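Local coordinates for nitroreductase family protein (Clostridium novyi, PDB 3G14) that probably catalyses oxidation-reduction reactions as a member of the nitroreductase family, whose enzymes generally use a bound flavin, at residues 25-30 and 80-85; 33-38 and 46-51; 57-62 and 134-139; 89-92 and 98-101; 106-111 and 147-152. One frame throughout, in Å; residues are numbered along the deposited sequence. Where two conformers were deposited one is given.

Contact 1: residues 25-30 and 80-85; sequences DKLLKI and MTIVAV. With ACT (acetate ion), chain G.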
# COMPACT_ATOMS: atom_id res chain seq x y z
N ASP B 25 -5.23 -13.72 -18.60
CA ASP B 25 -6.42 -13.02 -18.13
C ASP B 25 -6.32 -12.70 -16.62
O ASP B 25 -6.69 -11.60 -16.17
CB ASP B 25 -7.66 -13.86 -18.40
CG ASP B 25 -7.75 -15.08 -17.49
OD1 ASP B 25 -6.84 -15.95 -17.57
OD2 ASP B 25 -8.71 -15.15 -16.68
N LYS B 26 -5.80 -13.66 -15.85
CA LYS B 26 -5.62 -13.45 -14.41
C LYS B 26 -4.59 -12.37 -14.15
O LYS B 26 -4.83 -11.49 -13.34
CB LYS B 26 -5.23 -14.74 -13.69
CG LYS B 26 -6.29 -15.86 -13.66
CD LYS B 26 -5.91 -16.88 -12.57
CE LYS B 26 -6.58 -18.23 -12.71
NZ LYS B 26 -7.81 -18.18 -13.47
N LEU B 27 -3.46 -12.41 -14.85
CA LEU B 27 -2.47 -11.31 -14.78
C LEU B 27 -3.08 -9.94 -15.10
O LEU B 27 -2.81 -8.94 -14.40
CB LEU B 27 -1.35 -11.55 -15.77
CG LEU B 27 -0.23 -10.49 -15.80
CD1 LEU B 27 0.47 -10.33 -14.43
CD2 LEU B 27 0.75 -10.84 -16.89
N LEU B 28 -3.88 -9.86 -16.15
CA LEU B 28 -4.39 -8.56 -16.49
C LEU B 28 -5.42 -8.07 -15.44
O LEU B 28 -5.51 -6.87 -15.21
CB LEU B 28 -4.89 -8.50 -17.92
CG LEU B 28 -3.81 -8.71 -18.99
CD1 LEU B 28 -4.45 -8.78 -20.36
CD2 LEU B 28 -2.71 -7.63 -18.97
N LYS B 29 -6.13 -8.99 -14.78
CA LYS B 29 -7.04 -8.64 -13.66
C LYS B 29 -6.25 -8.10 -12.44
O LYS B 29 -6.65 -7.13 -11.83
CB LYS B 29 -7.91 -9.83 -13.22
CG LYS B 29 -9.08 -10.12 -14.15
CD LYS B 29 -10.09 -11.12 -13.51
CE LYS B 29 -9.72 -12.57 -13.78
NZ LYS B 29 -10.42 -13.57 -12.90
N ILE B 30 -5.12 -8.72 -12.13
CA ILE B 30 -4.20 -8.23 -11.08
C ILE B 30 -3.74 -6.79 -11.40
O ILE B 30 -3.78 -5.87 -10.55
CB ILE B 30 -3.01 -9.22 -10.93
CG1 ILE B 30 -3.55 -10.59 -10.46
CG2 ILE B 30 -1.94 -8.68 -9.97
CD1 ILE B 30 -2.56 -11.75 -10.65
N MSE B 80 7.30 -15.54 -13.69
CA MSE B 80 7.58 -14.14 -13.92
C MSE B 80 7.79 -13.35 -12.64
O MSE B 80 7.57 -13.84 -11.52
CB MSE B 80 6.44 -13.51 -14.74
CG MSE B 80 5.17 -13.47 -14.02
SE MSE B 80 3.64 -12.68 -15.00
CE MSE B 80 3.72 -13.66 -16.55
N THR B 81 8.30 -12.14 -12.83
CA THR B 81 8.47 -11.16 -11.76
C THR B 81 7.85 -9.85 -12.21
O THR B 81 7.93 -9.47 -13.38
CB THR B 81 9.99 -11.01 -11.42
OG1 THR B 81 10.44 -12.16 -10.71
CG2 THR B 81 10.27 -9.73 -10.63
N ILE B 82 7.17 -9.18 -11.28
CA ILE B 82 6.59 -7.85 -11.54
C ILE B 82 7.46 -6.81 -10.86
O ILE B 82 7.71 -6.92 -9.67
CB ILE B 82 5.13 -7.73 -11.07
CG1 ILE B 82 4.27 -8.76 -11.83
CG2 ILE B 82 4.59 -6.33 -11.33
CD1 ILE B 82 2.86 -9.02 -11.29
N VAL B 83 7.91 -5.80 -11.62
CA VAL B 83 8.77 -4.73 -11.06
C VAL B 83 8.02 -3.38 -11.09
O VAL B 83 7.50 -2.98 -12.16
CB VAL B 83 10.06 -4.59 -11.92
CG1 VAL B 83 10.98 -3.52 -11.36
CG2 VAL B 83 10.82 -5.92 -12.01
N ALA B 84 7.98 -2.69 -9.95
CA ALA B 84 7.27 -1.43 -9.84
C ALA B 84 8.28 -0.29 -9.93
O ALA B 84 9.16 -0.18 -9.09
CB ALA B 84 6.45 -1.37 -8.55
N VAL B 85 8.11 0.58 -10.94
CA VAL B 85 9.04 1.66 -11.26
C VAL B 85 8.29 3.01 -11.16
O VAL B 85 7.20 3.18 -11.71
CB VAL B 85 9.61 1.48 -12.68
CG1 VAL B 85 10.64 2.62 -13.07
CG2 VAL B 85 10.25 0.07 -12.84
C ACT G . -12.01 -12.49 -9.53
O ACT G . -11.60 -12.61 -8.36
OXT ACT G . -11.13 -12.60 -10.40
CH3 ACT G . -13.44 -12.20 -9.89

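Contact 2: residues 33-38 and 46-51; sequences MAMRAP and YKFIVV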
# COMPACT_ATOMS: atom_id res chain seq x y z
N MSE B 33 -6.51 -4.33 -10.86
CA MSE B 33 -6.64 -3.99 -9.44
C MSE B 33 -5.66 -2.89 -9.04
O MSE B 33 -6.03 -1.98 -8.35
CB MSE B 33 -6.53 -5.25 -8.58
CG MSE B 33 -7.78 -6.16 -8.87
SE MSE B 33 -7.77 -7.75 -7.79
CE MSE B 33 -8.10 -9.05 -9.20
N ALA B 34 -4.43 -2.94 -9.52
CA ALA B 34 -3.47 -1.86 -9.31
C ALA B 34 -3.92 -0.54 -9.94
O ALA B 34 -3.77 0.53 -9.34
CB ALA B 34 -2.08 -2.26 -9.79
N MSE B 35 -4.47 -0.61 -11.15
CA MSE B 35 -4.95 0.58 -11.86
C MSE B 35 -6.05 1.27 -11.05
O MSE B 35 -6.23 2.48 -11.17
CB MSE B 35 -5.47 0.22 -13.24
CG MSE B 35 -4.41 -0.29 -14.20
SE MSE B 35 -3.06 1.00 -14.64
CE MSE B 35 -1.81 0.64 -13.22
N ARG B 36 -6.77 0.50 -10.24
CA ARG B 36 -7.90 1.05 -9.45
C ARG B 36 -7.47 1.56 -8.07
O ARG B 36 -8.32 1.94 -7.25
CB ARG B 36 -8.97 -0.01 -9.30
CG ARG B 36 -9.70 -0.31 -10.60
CD ARG B 36 -10.59 -1.50 -10.37
NE ARG B 36 -11.16 -2.02 -11.61
CZ ARG B 36 -12.25 -1.56 -12.22
NH1 ARG B 36 -12.95 -0.55 -11.74
NH2 ARG B 36 -12.66 -2.15 -13.33
N ALA B 37 -6.16 1.58 -7.81
CA ALA B 37 -5.65 2.00 -6.51
C ALA B 37 -5.84 3.52 -6.40
O ALA B 37 -5.79 4.23 -7.42
CB ALA B 37 -4.20 1.62 -6.36
N PRO B 38 -6.02 4.04 -5.16
CA PRO B 38 -6.01 5.49 -4.93
C PRO B 38 -4.59 6.03 -5.06
O PRO B 38 -3.63 5.32 -4.74
CB PRO B 38 -6.48 5.65 -3.47
CG PRO B 38 -6.06 4.40 -2.79
CD PRO B 38 -6.13 3.29 -3.88
N TYR B 46 3.73 5.71 -11.39
CA TYR B 46 4.42 4.41 -11.51
C TYR B 46 3.91 3.66 -12.75
O TYR B 46 2.86 3.98 -13.30
CB TYR B 46 4.20 3.56 -10.25
CG TYR B 46 2.76 3.54 -9.80
CD1 TYR B 46 1.82 2.73 -10.44
CD2 TYR B 46 2.32 4.39 -8.79
CE1 TYR B 46 0.49 2.76 -10.04
CE2 TYR B 46 0.99 4.45 -8.43
CZ TYR B 46 0.08 3.63 -9.06
OH TYR B 46 -1.25 3.65 -8.67
N LYS B 47 4.73 2.72 -13.19
CA LYS B 47 4.38 1.70 -14.16
C LYS B 47 5.00 0.38 -13.72
O LYS B 47 5.87 0.38 -12.82
CB LYS B 47 4.89 2.09 -15.56
CG LYS B 47 4.34 3.43 -16.11
CD LYS B 47 4.88 3.76 -17.51
CE LYS B 47 4.08 4.90 -18.16
NZ LYS B 47 4.13 6.16 -17.44
N PHE B 48 4.54 -0.71 -14.33
CA PHE B 48 4.94 -2.09 -14.00
C PHE B 48 5.62 -2.71 -15.20
O PHE B 48 5.11 -2.60 -16.34
CB PHE B 48 3.70 -2.91 -13.58
CG PHE B 48 3.03 -2.33 -12.39
CD1 PHE B 48 3.60 -2.50 -11.12
CD2 PHE B 48 1.87 -1.56 -12.53
CE1 PHE B 48 3.04 -1.90 -9.99
CE2 PHE B 48 1.29 -0.96 -11.39
CZ PHE B 48 1.87 -1.15 -10.12
N ILE B 49 6.74 -3.37 -14.95
CA ILE B 49 7.37 -4.22 -15.97
C ILE B 49 7.13 -5.67 -15.55
O ILE B 49 7.49 -6.08 -14.42
CB ILE B 49 8.87 -3.97 -16.10
CG1 ILE B 49 9.17 -2.48 -16.27
CG2 ILE B 49 9.48 -4.84 -17.23
CD1 ILE B 49 10.72 -2.16 -16.19
N VAL B 50 6.49 -6.42 -16.44
CA VAL B 50 6.37 -7.88 -16.30
C VAL B 50 7.65 -8.49 -16.86
O VAL B 50 7.97 -8.32 -18.02
CB VAL B 50 5.12 -8.45 -17.03
CG1 VAL B 50 5.11 -10.02 -17.02
CG2 VAL B 50 3.84 -7.90 -16.41
N VAL B 51 8.41 -9.18 -16.02
CA VAL B 51 9.66 -9.79 -16.50
C VAL B 51 9.48 -11.30 -16.66
O VAL B 51 9.31 -12.04 -15.65
CB VAL B 51 10.86 -9.51 -15.56
CG1 VAL B 51 12.11 -10.22 -16.10
CG2 VAL B 51 11.04 -8.00 -15.34
O HOH W 1 -3.22 3.04 -10.35
O HOH W 2 -1.41 4.41 -6.15

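Contact 3: residues 57-62 and 134-139; sequences KLDIAN and KEALKI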
# COMPACT_ATOMS: atom_id res chain seq x y z
N LYS B 57 15.53 -12.54 -15.37
CA LYS B 57 15.34 -13.07 -13.99
C LYS B 57 16.66 -13.27 -13.31
O LYS B 57 16.83 -12.96 -12.12
CB LYS B 57 14.58 -14.40 -14.02
CG LYS B 57 13.16 -14.29 -14.48
CD LYS B 57 12.52 -15.66 -14.44
CE LYS B 57 11.32 -15.73 -15.25
NZ LYS B 57 10.89 -17.14 -15.36
N LEU B 58 17.60 -13.84 -14.07
CA LEU B 58 18.95 -14.07 -13.56
C LEU B 58 19.61 -12.73 -13.18
O LEU B 58 20.18 -12.62 -12.11
CB LEU B 58 19.79 -14.88 -14.58
CG LEU B 58 21.28 -15.10 -14.26
CD1 LEU B 58 21.42 -15.76 -12.89
CD2 LEU B 58 22.00 -15.92 -15.35
N ASP B 59 19.47 -11.72 -14.04
CA ASP B 59 20.00 -10.37 -13.72
C ASP B 59 19.38 -9.83 -12.42
O ASP B 59 20.08 -9.29 -11.56
CB ASP B 59 19.66 -9.35 -14.82
CG ASP B 59 20.46 -9.55 -16.11
OD1 ASP B 59 21.56 -10.13 -16.09
OD2 ASP B 59 19.94 -9.09 -17.15
N ILE B 60 18.06 -10.00 -12.29
CA ILE B 60 17.37 -9.51 -11.08
C ILE B 60 17.83 -10.29 -9.86
O ILE B 60 18.15 -9.70 -8.81
CB ILE B 60 15.83 -9.55 -11.22
CG1 ILE B 60 15.37 -8.59 -12.34
CG2 ILE B 60 15.17 -9.21 -9.89
CD1 ILE B 60 13.93 -8.79 -12.71
N ALA B 61 17.90 -11.62 -9.98
CA ALA B 61 18.38 -12.50 -8.90
C ALA B 61 19.76 -12.07 -8.40
O ALA B 61 19.99 -12.01 -7.18
CB ALA B 61 18.44 -13.96 -9.39
N ASN B 62 20.66 -11.78 -9.32
CA ASN B 62 21.99 -11.33 -8.96
C ASN B 62 22.03 -9.96 -8.26
O ASN B 62 22.98 -9.69 -7.51
CB ASN B 62 22.93 -11.34 -10.14
CG ASN B 62 23.30 -12.78 -10.60
OD1 ASN B 62 23.39 -13.71 -9.78
ND2 ASN B 62 23.55 -12.93 -11.91
N LYS B 134 18.08 -1.38 -13.18
CA LYS B 134 17.84 -0.41 -14.26
C LYS B 134 18.57 -0.77 -15.53
O LYS B 134 18.03 -0.62 -16.62
CB LYS B 134 18.25 0.98 -13.83
CG LYS B 134 17.34 1.59 -12.79
CD LYS B 134 17.98 2.90 -12.36
CE LYS B 134 17.07 3.78 -11.54
NZ LYS B 134 17.79 4.98 -11.04
N GLU B 135 19.82 -1.23 -15.39
CA GLU B 135 20.59 -1.68 -16.54
C GLU B 135 19.97 -2.92 -17.22
O GLU B 135 19.93 -3.00 -18.45
CB GLU B 135 22.05 -1.94 -16.14
CG GLU B 135 22.79 -0.65 -15.76
CD GLU B 135 24.16 -0.87 -15.09
OE1 GLU B 135 24.64 -2.01 -15.04
OE2 GLU B 135 24.76 0.13 -14.62
N ALA B 136 19.49 -3.87 -16.43
CA ALA B 136 18.86 -5.07 -16.97
C ALA B 136 17.59 -4.77 -17.76
O ALA B 136 17.40 -5.33 -18.86
CB ALA B 136 18.54 -6.04 -15.89
N LEU B 137 16.74 -3.90 -17.19
CA LEU B 137 15.39 -3.63 -17.72
C LEU B 137 15.31 -2.36 -18.57
O LEU B 137 14.24 -1.99 -19.04
CB LEU B 137 14.39 -3.61 -16.57
CG LEU B 137 14.43 -4.83 -15.62
CD1 LEU B 137 13.29 -4.84 -14.57
CD2 LEU B 137 14.41 -6.11 -16.42
N LYS B 138 16.46 -1.70 -18.76
CA LYS B 138 16.59 -0.53 -19.62
C LYS B 138 15.73 0.64 -19.11
O LYS B 138 15.04 1.32 -19.88
CB LYS B 138 16.36 -0.93 -21.09
CG LYS B 138 17.49 -1.84 -21.61
CD LYS B 138 17.11 -2.72 -22.80
CE LYS B 138 18.20 -3.77 -23.07
NZ LYS B 138 18.08 -4.36 -24.44
N ILE B 139 15.81 0.87 -17.80
CA ILE B 139 14.99 1.88 -17.12
C ILE B 139 15.81 3.17 -17.06
O ILE B 139 16.93 3.14 -16.58
CB ILE B 139 14.64 1.44 -15.67
CG1 ILE B 139 13.80 0.14 -15.68
CG2 ILE B 139 13.94 2.61 -14.90
CD1 ILE B 139 13.57 -0.48 -14.33

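Contact 4: residues 89-92 and 98-101; sequences EESG and EIYL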
# COMPACT_ATOMS: atom_id res chain seq x y z
N GLU B 89 9.43 12.77 -9.64
CA GLU B 89 9.13 14.15 -10.02
C GLU B 89 7.69 14.39 -10.46
O GLU B 89 7.27 15.53 -10.58
CB GLU B 89 10.09 14.58 -11.14
CG GLU B 89 11.56 14.37 -10.79
CD GLU B 89 12.03 15.24 -9.64
OE1 GLU B 89 11.81 16.47 -9.68
OE2 GLU B 89 12.62 14.67 -8.69
N GLU B 90 6.92 13.34 -10.69
CA GLU B 90 5.57 13.54 -11.16
C GLU B 90 4.75 14.31 -10.13
O GLU B 90 4.18 15.36 -10.44
CB GLU B 90 4.90 12.21 -11.49
CG GLU B 90 3.37 12.31 -11.54
CD GLU B 90 2.79 11.83 -12.85
OE1 GLU B 90 3.22 10.78 -13.36
OE2 GLU B 90 1.89 12.53 -13.37
N SER B 91 4.70 13.79 -8.90
CA SER B 91 3.91 14.44 -7.83
C SER B 91 4.82 15.11 -6.77
O SER B 91 4.37 15.97 -6.01
CB SER B 91 2.94 13.42 -7.20
OG SER B 91 2.60 12.33 -8.10
N GLY B 92 6.10 14.72 -6.73
CA GLY B 92 7.07 15.25 -5.77
C GLY B 92 6.77 14.95 -4.30
O GLY B 92 6.36 13.84 -3.94
N GLU B 98 7.89 11.63 0.40
CA GLU B 98 7.91 11.27 -1.01
C GLU B 98 6.65 10.53 -1.42
O GLU B 98 6.49 9.33 -1.18
CB GLU B 98 9.12 10.41 -1.36
CG GLU B 98 10.41 11.14 -1.11
CD GLU B 98 11.01 10.75 0.23
OE1 GLU B 98 10.25 10.55 1.22
OE2 GLU B 98 12.26 10.66 0.27
N ILE B 99 5.77 11.26 -2.08
CA ILE B 99 4.45 10.75 -2.45
C ILE B 99 4.54 9.49 -3.31
O ILE B 99 3.72 8.58 -3.17
CB ILE B 99 3.60 11.85 -3.15
CG1 ILE B 99 2.77 12.55 -2.09
CG2 ILE B 99 2.59 11.27 -4.18
CD1 ILE B 99 1.90 11.59 -1.28
N TYR B 100 5.55 9.46 -4.17
CA TYR B 100 5.75 8.31 -5.07
C TYR B 100 5.93 6.98 -4.31
O TYR B 100 5.47 5.95 -4.78
CB TYR B 100 6.93 8.55 -6.03
CG TYR B 100 8.30 8.19 -5.50
CD1 TYR B 100 8.80 6.88 -5.65
CD2 TYR B 100 9.12 9.13 -4.91
CE1 TYR B 100 10.06 6.55 -5.20
CE2 TYR B 100 10.37 8.80 -4.43
CZ TYR B 100 10.84 7.50 -4.56
OH TYR B 100 12.10 7.13 -4.12
N LEU B 101 6.60 7.01 -3.16
CA LEU B 101 6.77 5.83 -2.34
C LEU B 101 5.42 5.37 -1.77
O LEU B 101 5.07 4.19 -1.88
CB LEU B 101 7.79 6.06 -1.23
CG LEU B 101 9.24 6.04 -1.72
CD1 LEU B 101 10.21 6.51 -0.62
CD2 LEU B 101 9.63 4.64 -2.32
O HOH W 3 7.14 11.81 -5.22

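Contact 5: residues 106-111 and 147-152; sequences IAMEHI and ALTPLG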
# COMPACT_ATOMS: atom_id res chain seq x y z
N ILE B 106 1.01 1.44 -2.32
CA ILE B 106 -0.45 1.19 -2.36
C ILE B 106 -0.74 0.29 -3.54
O ILE B 106 -1.36 -0.77 -3.40
CB ILE B 106 -1.28 2.53 -2.48
CG1 ILE B 106 -1.18 3.39 -1.21
CG2 ILE B 106 -2.79 2.25 -2.71
CD1 ILE B 106 -1.81 4.81 -1.36
N ALA B 107 -0.27 0.68 -4.73
CA ALA B 107 -0.58 -0.06 -5.97
C ALA B 107 0.05 -1.44 -5.97
O ALA B 107 -0.58 -2.43 -6.39
CB ALA B 107 -0.15 0.76 -7.25
N MSE B 108 1.30 -1.53 -5.52
CA MSE B 108 1.96 -2.82 -5.39
C MSE B 108 1.23 -3.75 -4.39
O MSE B 108 1.20 -4.96 -4.60
CB MSE B 108 3.44 -2.64 -4.98
CG MSE B 108 4.22 -3.92 -5.02
SE MSE B 108 4.23 -4.84 -6.81
CE MSE B 108 6.22 -4.76 -6.87
N GLU B 109 0.62 -3.22 -3.32
CA GLU B 109 -0.14 -4.10 -2.41
C GLU B 109 -1.43 -4.59 -3.11
O GLU B 109 -1.92 -5.70 -2.80
CB GLU B 109 -0.44 -3.43 -1.07
CG GLU B 109 -1.07 -4.34 -0.01
CD GLU B 109 -0.21 -5.54 0.39
OE1 GLU B 109 0.92 -5.67 -0.19
OE2 GLU B 109 -0.67 -6.34 1.24
N HIS B 110 -1.99 -3.80 -4.03
CA HIS B 110 -3.11 -4.27 -4.86
C HIS B 110 -2.65 -5.44 -5.76
O HIS B 110 -3.39 -6.43 -5.93
CB HIS B 110 -3.75 -3.12 -5.70
CG HIS B 110 -4.64 -2.21 -4.90
ND1 HIS B 110 -5.82 -1.68 -5.42
CD2 HIS B 110 -4.51 -1.68 -3.66
CE1 HIS B 110 -6.38 -0.91 -4.49
NE2 HIS B 110 -5.61 -0.89 -3.43
N ILE B 111 -1.42 -5.35 -6.30
CA ILE B 111 -0.82 -6.46 -7.10
C ILE B 111 -0.74 -7.71 -6.24
O ILE B 111 -1.23 -8.79 -6.62
CB ILE B 111 0.62 -6.13 -7.57
CG1 ILE B 111 0.65 -4.90 -8.50
CG2 ILE B 111 1.27 -7.35 -8.27
CD1 ILE B 111 0.07 -5.13 -9.85
N ALA B 147 9.99 -1.64 -5.77
CA ALA B 147 9.88 -3.00 -5.28
C ALA B 147 9.63 -3.90 -6.46
O ALA B 147 9.39 -3.43 -7.57
CB ALA B 147 8.75 -3.14 -4.21
N LEU B 148 9.79 -5.18 -6.21
CA LEU B 148 9.49 -6.22 -7.18
C LEU B 148 8.98 -7.45 -6.44
O LEU B 148 9.18 -7.61 -5.24
CB LEU B 148 10.75 -6.50 -8.04
CG LEU B 148 12.02 -7.03 -7.37
CD1 LEU B 148 12.06 -8.57 -7.33
CD2 LEU B 148 13.25 -6.47 -8.09
N THR B 149 8.32 -8.35 -7.17
CA THR B 149 7.87 -9.60 -6.61
C THR B 149 7.84 -10.71 -7.65
O THR B 149 7.42 -10.48 -8.83
CB THR B 149 6.43 -9.44 -6.01
OG1 THR B 149 5.92 -10.72 -5.57
CG2 THR B 149 5.49 -8.86 -7.04
N PRO B 150 8.24 -11.94 -7.24
CA PRO B 150 7.92 -13.08 -8.09
C PRO B 150 6.39 -13.26 -8.14
O PRO B 150 5.67 -12.79 -7.27
CB PRO B 150 8.53 -14.26 -7.34
CG PRO B 150 8.55 -13.78 -5.87
CD PRO B 150 8.90 -12.35 -5.97
N LEU B 151 5.93 -13.97 -9.15
CA LEU B 151 4.50 -14.30 -9.29
C LEU B 151 4.46 -15.73 -9.78
O LEU B 151 5.08 -16.06 -10.81
CB LEU B 151 3.85 -13.37 -10.32
CG LEU B 151 2.32 -13.53 -10.38
CD1 LEU B 151 1.75 -12.92 -9.11
CD2 LEU B 151 1.76 -12.88 -11.65
N GLY B 152 3.77 -16.61 -9.05
CA GLY B 152 3.66 -18.01 -9.46
C GLY B 152 2.64 -18.76 -8.62
O GLY B 152 2.17 -18.29 -7.60

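Contact 1: residues 25-30 and 80-85
Leu27 packs against Met80 and Ile82 where helix 24-35 lies over the inner strand 80-86, one helix-on-sheet layer of the α/β fold of nitroreductases. The apolar contacts carry the whole interface. Leu27 points its fork at the sheet because CG stands opposite the backbone N (chi1 -179°), and it meets Met80, modelled as selenomethionine, tip to tip. Leu27 CD2 is 3.9 Å from Met80 SE, and Leu27 CD1 lies almost as near to the same selenium, so the fork straddles it. Leu27 CD1 also reaches Ile82 CD1 at 4.2 Å, the two side chains overlapping side by side and running in opposing senses. Leu151 and Phe182 close in further on Leu27.

Backbone bonding holds both partners in place. Lys29 N to Asp25 O, 3.0 Å, keeps the helical turn, while strand 80-86 is bonded on one edge to Leu151 and Thr149 and on the other to Val51 and Ile49.

The polar contact lies on the outer side of the helix, away from the sheet. There Lys29 packs on Tyr5 of the second subunit, its chain bends at chi3, and Lys29 NZ donates a 2.8 Å hydrogen bond to OXT of an acetate, probably from the crystallisation liquor.

Contact 2: residues 33-38 and 46-51
Met35 and Ala34, in the last turn of helix 24-35, press on the ring of Phe48, and this is the tight part of the contact. Met35, a selenomethionine, leaves its helix in a direction away from the strand, but bends at chi2 (-65°) and again at chi3 (89°) bring its methyl back. Met35 CE then sits in the plane of the Phe48 ring, at its edge, 3.9 Å from Phe48 CE2. Ala34 CB comes to the same ring corner obliquely, 4.0 Å from Phe48 CE2. Ile82 and Ala84 of the neighbouring strand and Leu173 also pack on Phe48.

The Tyr46 end is looser and wet. Met35 CE only grazes the edge of that ring, at 4.5 Å from Tyr46 CE1, and the phenol meets the helix end through water. One water donates a bond of 2.7 Å to Tyr46 OH and another of 2.8 Å to Ala34 O. Tyr46 OH in turn donates a 2.6 Å bond to a second water, which donates to Pro38 O. The hydroxyl is thus held by one bond received and one given, and the two waters tie it to carbonyls where the chain leaves the helix. Nearby, Arg36 O reaches Arg11 of the second subunit. This is the C-terminal end of a helix packed over an inner strand of the nitroreductase α/β sheet.

Contact 3: residues 57-62 and 134-139
With chi1 at -72°, Asp59 CG stands beside its own backbone N and anti to the carbonyl carbon, which lays the carboxylate alongside the methyl of Ala136. Ile60 is stretched out by chi2 of 168°, and that carries its CD1 down to Leu137 CD1.

The two pairs differ in character. Asp59 OD2 is 3.6 Å from Ala136 CB and Asp59 CB is 3.7 Å from the same methyl, so one small side chain is touched by both the root and the tip of the aspartate. Because a methyl stands at this point, the backbones can come close, 6.3 Å between Asp59 CA and Ala136 CA. The charge of the carboxylate is met within its own helix, where Asp59 OD2 forms a salt bridge with Lys55.

Deeper in, the approach is lighter: Ile60 CD1 and Leu137 CD1 are 4.4 Å apart. Both lie on the sheet and share Val51 as a neighbour, Ile60 reaching Leu148 as well and Leu137 reaching Ile49 and Val83. Beyond Leu137 comes a Schellman-like turn. Lys138 has positive phi (63°), and Ile139 N makes the 6→1 bond to Lys134 O at 2.9 Å, which sends Ile139 down onto the sheet too. Helices 54-63 and 130-137 are thereby neighbours in a single layer, covering the face of the nitroreductase sheet turned away from helices 24-35 and 99-117.

Contact 4: residues 89-92 and 98-101
Ile99 and Gly92 are joined by a backbone hydrogen bond, Ile99 N to Gly92 O, 3.2 Å long with an N-H...O angle of 151°. The side chain of Ile99 starts at the same carbonyl: its CB lies 3.5 Å from Gly92 O. From CB the CG2 branch turns toward Ser91, coming to 3.7 Å from Ser91 CB, with Ser91 OG a little farther off. The other branch, CG1 to CD1, leads away from 89-92. Trp40 and Val94 pack on the Ile99 side chain, and a bound acetate, probably from the crystallisation liquor, lies about 4 Å from it.

Between the two segments runs an antiparallel hairpin, strands 93-94 and 97-98, and the Gly92-Ile99 bond closes its open end where helix 99-117 begins. Glu98 is the N-cap of that helix, and the first amides of such a helix lack partners in a preceding turn. Gly92 O takes one of them, while Tyr100 N donates a 3.0 Å bond to a water in the plane of the Tyr100 ring, at its edge. Gly92 adopts positive phi (64°), a value glycine favours, as the chain comes off the weakly bonded helix 88-91. Glu98 also packs on Leu101 of the second subunit.

Contact 5: residues 106-111 and 147-152
Met108 drives its methyl into the backbone of strand 144-151 between Ala147 and Thr149. Met108 CE, the end of a selenomethionine, is 3.5 Å from Ala147 O and 3.6 Å from Leu148 CA, so it rests chiefly on main chain. Two side chains flank it, with Ala147 CB at 4.0 Å and Thr149 CG2 at 4.2 Å from Met108 CE. Met108 swings CG to the side away from its own N (chi1 -172°), and a bend at chi2 (58°) turns the methyl to the strand.

In the next shell, Ala84 and Trp124 pack against Met108. The Thr149 methyl is set by its hydroxyl: Thr149 OG1 donates a 2.7 Å bond to Pro150 O, slightly tilted from the carbonyl plane, and receives a bond from Cys123 N. A backbone bond from Ala147 to Ala84 ties the strand to its neighbour.

Farther out, other sides of the helix meet the second subunit, with Glu109 OE2 bonded to His110 NE2 of that chain and the reciprocal pair also formed. Helix 106-111 and strand 147-151 run 3° from parallel with axes 10.1 Å apart. As in the dimeric nitroreductase fold, a long central helix packs against both its own sheet and the partner subunit.

How the contacts relate
Contacts 1, 2 and 5 share one side of the sheet, their centres only 7 to 8 Å apart. In it strand 80-86 lies between strands 46-51 and 144-151, and helix 24-35 serves both contact 1 and contact 2. Met33 O to His110 ND1, 3.0 Å, joins contact 2 to contact 5. Contact 3 lies across the sheet, its centre about 17 Å from those of contacts 1 and 5, yet Val83 CG2 touches Leu137 CD1 at 3.7 Å. Contact 4 is peripheral, about 19 Å centre to centre from contact 5, at the start of the same helix 99-117. A glycerol, probably from the crystallisation liquor though possibly marking a pocket, lies about 4 Å from the Met35 side chain.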